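Local coordinates for invasion-associated protein B (Bartonella henselae, PDB 3DTD) that is of unknown molecular function but belongs to the invasion-associated locus B family and is probably linked to host-cell invasion, at residues Leu76-Gly81 against Thr101-Cys106; Val88-Asp93 against Ile115-Asn120. All blocks are in the same frame, centred on the assembly; numbering follows the deposited sequence.

Overall arrangement
From the N terminus, the chain first builds strands 27-29 to 72-78 of the larger antiparallel sheet. Contact 1 begins at the end of that last strand and closes a loop when Thr101-Cys106 returns beside Leu76-Gly81. Within this loop lies Val88-Asp93, on a strand of the smaller four-stranded sheet; its own loop closes later, at Ile115-Asn120, in contact 2. The two loops therefore cross, their segments alternating along the chain, and the contact centres lie about 15 Å apart. Contact 1 joins the end of strand 72-78 to the chain entering edge strand 105-107, whereas contact 2 joins the two sheets face to face. Thr101 touches both Val88 and Leu90, linking the two contacts directly.

Contact 1: Leu76-Gly81 against Thr101-Cys106; sequences LTVPFG and TGIRTC
Val78 and Ile103 meet through their methyl ends, Val78 CG2 lying 4.2 Å from Ile103 CD1, with the two side chains oblique to one another. A few residues on, the ring of Phe80 presents its edge to Cys106: Phe80 CE1 is 4.4 Å from Cys106 CB, which lies near the ring plane. No hydrogen bond links the two segments; what passes directly between them is apolar contact.

Torsions decide which atoms arrive. The Ile103 chain is extended beyond CB (chi2 166°), which carries CD1 out to the valine although the CB bond itself does not aim at the other segment. Phe80 starts from a bond directed away, and the first torsion (chi1 -71°) then swings the ring back so that its edge meets the cysteine. Val78 needs no such reach: its CB already faces Ile103, and a compact branched residue suits this buried place at the end of a strand.

Further out, strand 110-117 runs between strands 72-78 and 105-107 in the sheet: Val78 pairs through its backbone with Cys111 and packs on it, Ile103 rests on Val113, and the disulfide from Cys106 to Cys111 holds the cysteine CB beside the phenylalanine. Pro108 of the second subunit packs on Phe80, where a glycerol, probably from the crystallisation liquor, is also bound, and Cys106 of that subunit packs on Cys106 here.

The cysteine end of the contact belongs to an antiparallel beta hairpin, strands 105-107 and 110-117, cross-linked by a disulfide at the edge of the larger sheet and at a subunit interface.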
loop_
_atom_site.group_PDB
_atom_site.type_symbol
_atom_site.label_atom_id
_atom_site.label_comp_id
_atom_site.label_asym_id
_atom_site.label_seq_id
_atom_site.Cartn_x
_atom_site.Cartn_y
_atom_site.Cartn_z
ATOM N N LEU C 76 -19.116 32.416 6.500
ATOM C CA LEU C 76 -19.070 31.999 5.118
ATOM C C LEU C 76 -17.633 31.587 4.795
ATOM O O LEU C 76 -16.694 32.311 5.111
ATOM C CB LEU C 76 -19.526 33.155 4.222
ATOM C CG LEU C 76 -19.464 33.060 2.699
ATOM C CD1 LEU C 76 -20.508 32.105 2.164
ATOM C CD2 LEU C 76 -19.654 34.441 2.102
ATOM N N THR C 77 -17.467 30.413 4.193
ATOM C CA THR C 77 -16.157 29.947 3.750
ATOM C C THR C 77 -16.059 30.129 2.240
ATOM O O THR C 77 -16.891 29.620 1.500
ATOM C CB THR C 77 -15.907 28.472 4.132
ATOM O OG1 THR C 77 -16.154 28.285 5.532
ATOM C CG2 THR C 77 -14.470 28.066 3.825
ATOM N N VAL C 78 -15.052 30.882 1.799
ATOM C CA VAL C 78 -14.834 31.178 0.376
ATOM C C VAL C 78 -13.492 30.563 -0.074
ATOM O O VAL C 78 -12.697 30.159 0.778
ATOM C CB VAL C 78 -14.921 32.725 0.072
ATOM C CG1 VAL C 78 -16.305 33.281 0.417
ATOM C CG2 VAL C 78 -13.829 33.507 0.781
ATOM N N PRO C 79 -13.247 30.456 -1.401
ATOM C CA PRO C 79 -11.979 29.874 -1.873
ATOM C C PRO C 79 -10.706 30.645 -1.511
ATOM O O PRO C 79 -10.763 31.801 -1.104
ATOM C CB PRO C 79 -12.136 29.868 -3.404
ATOM C CG PRO C 79 -13.572 30.002 -3.656
ATOM C CD PRO C 79 -14.123 30.809 -2.534
ATOM N N PHE C 80 -9.569 29.972 -1.667
ATOM C CA PHE C 80 -8.251 30.592 -1.612
ATOM C C PHE C 80 -8.052 31.471 -2.845
ATOM O O PHE C 80 -8.737 31.300 -3.856
ATOM C CB PHE C 80 -7.167 29.510 -1.608
ATOM C CG PHE C 80 -7.087 28.715 -0.332
ATOM C CD1 PHE C 80 -6.925 29.344 0.902
ATOM C CD2 PHE C 80 -7.132 27.329 -0.372
ATOM C CE1 PHE C 80 -6.837 28.604 2.069
ATOM C CE2 PHE C 80 -7.043 26.583 0.791
ATOM C CZ PHE C 80 -6.896 27.218 2.011
ATOM N N GLY C 81 -7.108 32.405 -2.766
ATOM C CA GLY C 81 -6.769 33.243 -3.919
ATOM C C GLY C 81 -7.613 34.496 -4.058
ATOM O O GLY C 81 -7.550 35.181 -5.083
ATOM N N THR C 101 -19.038 42.864 3.506
ATOM C CA THR C 101 -18.196 42.431 4.622
ATOM C C THR C 101 -16.856 41.934 4.060
ATOM O O THR C 101 -16.613 42.048 2.863
ATOM C CB THR C 101 -18.919 41.365 5.517
ATOM O OG1 THR C 101 -18.019 40.856 6.512
ATOM C CG2 THR C 101 -19.469 40.209 4.680
ATOM N N GLY C 102 -15.982 41.410 4.914
ATOM C CA GLY C 102 -14.664 40.971 4.467
ATOM C C GLY C 102 -14.167 39.697 5.116
ATOM O O GLY C 102 -14.735 39.233 6.103
ATOM N N ILE C 103 -13.103 39.137 4.541
ATOM C CA ILE C 103 -12.400 37.971 5.088
ATOM C C ILE C 103 -11.723 38.346 6.405
ATOM O O ILE C 103 -11.039 39.364 6.482
ATOM C CB ILE C 103 -11.357 37.406 4.065
ATOM C CG1 ILE C 103 -12.070 36.849 2.831
ATOM C CG2 ILE C 103 -10.461 36.328 4.694
ATOM C CD1 ILE C 103 -11.163 36.577 1.644
ATOM N N ARG C 104 -11.948 37.540 7.440
ATOM C CA ARG C 104 -11.306 37.734 8.736
ATOM C C ARG C 104 -9.961 37.005 8.787
ATOM O O ARG C 104 -8.957 37.540 9.284
ATOM C CB ARG C 104 -12.220 37.237 9.863
ATOM C CG ARG C 104 -11.623 37.367 11.255
ATOM C CD ARG C 104 -12.675 37.386 12.345
ATOM N NE ARG C 104 -12.089 37.779 13.628
ATOM C CZ ARG C 104 -11.604 36.928 14.528
ATOM N NH1 ARG C 104 -11.638 35.617 14.304
ATOM N NH2 ARG C 104 -11.084 37.389 15.660
ATOM N N THR C 105 -9.965 35.778 8.273
ATOM C CA THR C 105 -8.798 34.905 8.275
ATOM C C THR C 105 -8.993 33.775 7.274
ATOM O O THR C 105 -10.089 33.591 6.741
ATOM C CB THR C 105 -8.521 34.313 9.684
ATOM O OG1 THR C 105 -7.276 33.613 9.673
ATOM C CG2 THR C 105 -9.637 33.370 10.145
ATOM N N CYS C 106 -7.926 33.031 7.004
ATOM C CA CYS C 106 -8.037 31.819 6.207
ATOM C C CYS C 106 -7.409 30.651 6.940
ATOM O O CYS C 106 -6.428 30.810 7.665
ATOM C CB CYS C 106 -7.423 31.989 4.816
ATOM S SG CYS C 106 -7.967 33.480 3.889
#

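Contact 2: Val88-Asp93 against Ile115-Asn120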
loop_
_atom_site.group_PDB
_atom_site.type_symbol
_atom_site.label_atom_id
_atom_site.label_comp_id
_atom_site.label_asym_id
_atom_site.label_seq_id
_atom_site.Cartn_x
_atom_site.Cartn_y
_atom_site.Cartn_z
ATOM N N VAL C 88 -16.152 41.347 0.376
ATOM C CA VAL C 88 -17.014 40.291 -0.135
ATOM C C VAL C 88 -18.451 40.802 -0.050
ATOM O O VAL C 88 -18.938 41.146 1.031
ATOM C CB VAL C 88 -16.844 38.961 0.657
ATOM C CG1 VAL C 88 -17.860 37.911 0.201
ATOM C CG2 VAL C 88 -15.421 38.420 0.510
ATOM N N ARG C 89 -19.109 40.864 -1.203
ATOM C CA ARG C 89 -20.465 41.389 -1.323
ATOM C C ARG C 89 -21.483 40.246 -1.338
ATOM O O ARG C 89 -21.343 39.289 -2.098
ATOM C CB ARG C 89 -20.569 42.236 -2.596
ATOM C CG ARG C 89 -21.915 42.903 -2.848
ATOM C CD ARG C 89 -21.877 43.670 -4.161
ATOM N NE ARG C 89 -23.142 44.336 -4.460
ATOM C CZ ARG C 89 -24.077 43.851 -5.275
ATOM N NH1 ARG C 89 -23.901 42.682 -5.884
ATOM N NH2 ARG C 89 -25.193 44.539 -5.485
ATOM N N LEU C 90 -22.494 40.358 -0.482
ATOM C CA LEU C 90 -23.570 39.372 -0.388
ATOM C C LEU C 90 -24.898 39.989 -0.816
ATOM O O LEU C 90 -25.296 41.035 -0.303
ATOM C CB LEU C 90 -23.687 38.834 1.042
ATOM C CG LEU C 90 -22.727 37.739 1.524
ATOM C CD1 LEU C 90 -21.387 38.305 1.970
ATOM C CD2 LEU C 90 -23.364 36.969 2.660
ATOM N N GLN C 91 -25.583 39.334 -1.748
ATOM C CA GLN C 91 -26.852 39.831 -2.271
ATOM C C GLN C 91 -27.857 38.699 -2.463
ATOM O O GLN C 91 -27.549 37.691 -3.095
ATOM C CB GLN C 91 -26.628 40.570 -3.597
ATOM C CG GLN C 91 -27.865 41.272 -4.147
ATOM C CD GLN C 91 -27.649 41.872 -5.526
ATOM O OE1 GLN C 91 -26.752 41.465 -6.269
ATOM N NE2 GLN C 91 -28.483 42.840 -5.879
ATOM N N VAL C 92 -29.057 38.871 -1.918
ATOM C CA VAL C 92 -30.133 37.917 -2.159
ATOM C C VAL C 92 -30.711 38.178 -3.545
ATOM O O VAL C 92 -31.401 39.181 -3.767
ATOM C CB VAL C 92 -31.252 37.977 -1.100
ATOM C CG1 VAL C 92 -32.151 36.766 -1.231
ATOM C CG2 VAL C 92 -30.674 38.053 0.295
ATOM N N ASP C 93 -30.396 37.262 -4.463
ATOM C CA ASP C 93 -30.779 37.335 -5.874
ATOM C C ASP C 93 -30.380 38.666 -6.522
ATOM O O ASP C 93 -29.192 38.975 -6.603
ATOM C CB ASP C 93 -32.269 37.003 -6.066
ATOM C CG ASP C 93 -32.620 35.598 -5.600
ATOM O OD1 ASP C 93 -31.978 34.624 -6.056
ATOM O OD2 ASP C 93 -33.548 35.467 -4.779
ATOM N N ILE C 115 -20.464 36.814 8.995
ATOM C CA ILE C 115 -21.704 37.385 8.488
ATOM C C ILE C 115 -22.704 37.585 9.619
ATOM O O ILE C 115 -22.827 36.741 10.502
ATOM C CB ILE C 115 -22.327 36.509 7.372
ATOM C CG1 ILE C 115 -22.066 35.023 7.651
ATOM C CG2 ILE C 115 -21.740 36.898 6.023
ATOM C CD1 ILE C 115 -23.025 34.060 7.011
ATOM N N VAL C 116 -23.380 38.731 9.602
ATOM C CA VAL C 116 -24.468 39.033 10.527
ATOM C C VAL C 116 -25.658 39.517 9.696
ATOM O O VAL C 116 -25.529 40.453 8.905
ATOM C CB VAL C 116 -24.061 40.108 11.579
ATOM C CG1 VAL C 116 -25.258 40.544 12.409
ATOM C CG2 VAL C 116 -22.961 39.591 12.498
ATOM N N PHE C 117 -26.806 38.865 9.865
ATOM C CA PHE C 117 -28.021 39.223 9.135
ATOM C C PHE C 117 -29.054 39.871 10.054
ATOM O O PHE C 117 -29.447 39.277 11.060
ATOM C CB PHE C 117 -28.639 37.986 8.478
ATOM C CG PHE C 117 -27.708 37.242 7.560
ATOM C CD1 PHE C 117 -27.429 35.898 7.774
ATOM C CD2 PHE C 117 -27.119 37.876 6.477
ATOM C CE1 PHE C 117 -26.579 35.203 6.922
ATOM C CE2 PHE C 117 -26.269 37.190 5.621
ATOM C CZ PHE C 117 -25.999 35.852 5.844
ATOM N N ASP C 118 -29.495 41.080 9.705
ATOM C CA ASP C 118 -30.603 41.726 10.419
ATOM C C ASP C 118 -31.962 41.140 10.017
ATOM O O ASP C 118 -32.036 40.349 9.072
ATOM C CB ASP C 118 -30.571 43.260 10.267
ATOM C CG ASP C 118 -30.546 43.731 8.813
ATOM O OD1 ASP C 118 -31.358 43.274 7.983
ATOM O OD2 ASP C 118 -29.712 44.603 8.502
ATOM N N LYS C 119 -33.021 41.547 10.723
ATOM C CA LYS C 119 -34.391 41.047 10.509
ATOM C C LYS C 119 -34.858 41.146 9.056
ATOM O O LYS C 119 -35.519 40.236 8.550
ATOM C CB LYS C 119 -35.393 41.787 11.408
ATOM C CG LYS C 119 -34.989 41.932 12.875
ATOM C CD LYS C 119 -35.284 40.680 13.693
ATOM C CE LYS C 119 -34.886 40.879 15.150
ATOM N NZ LYS C 119 -35.095 39.651 15.971
ATOM N N ASN C 120 -34.506 42.251 8.400
ATOM C CA ASN C 120 -34.885 42.497 7.013
ATOM C C ASN C 120 -34.136 41.614 6.021
ATOM O O ASN C 120 -34.709 41.182 5.019
ATOM C CB ASN C 120 -34.693 43.977 6.657
ATOM C CG ASN C 120 -35.383 44.917 7.641
ATOM O OD1 ASN C 120 -34.798 45.908 8.080
ATOM N ND2 ASN C 120 -36.628 44.603 7.995
#
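Leu90 lays one methyl, CD2, against two side chains of the facing strand, 3.7 Å from Ile115 CG2 and 4.2 Å from Phe117 CE2. It crosses both at about a right angle. The phenylalanine offers its edge, with the leucine methyl near the ring plane rather than over a face. Ile115 holds CG1 between its backbone N and carbonyl carbon (chi1 35°), and its other branch, CG2, meets the leucine. Phe117, whose CB bond does not aim at the leucine, is swung toward it by the first torsion (chi1 -56°, CG beside the backbone N), which brings CE2 to the same methyl.

Strands 88-92 and 110-117 belong to different antiparallel sheets, and this is face-to-face packing of one sheet on the other, with side chains rather than backbone bonds bridging the gap. Branched and aromatic residues suit such a buried seam: Leu90 also lies on Leu131 and Leu133, while Ile115 and Phe117 reach Val64.

On the opposite face of strand 88-92, alternation turns Arg89 and Gln91 away from this core. Arg89 NH1 donates to Gln91 OE1 at 3.1 Å, a bent bond (136° at the hydrogen) with the nitrogen well above the amide carbonyl plane. After Phe117, Asp118 is the N-cap of helix 119-127, its OD1 accepting from Tyr121 N. The tyrosine ring meets Phe117, placing the first turn of that helix against the phenylalanine.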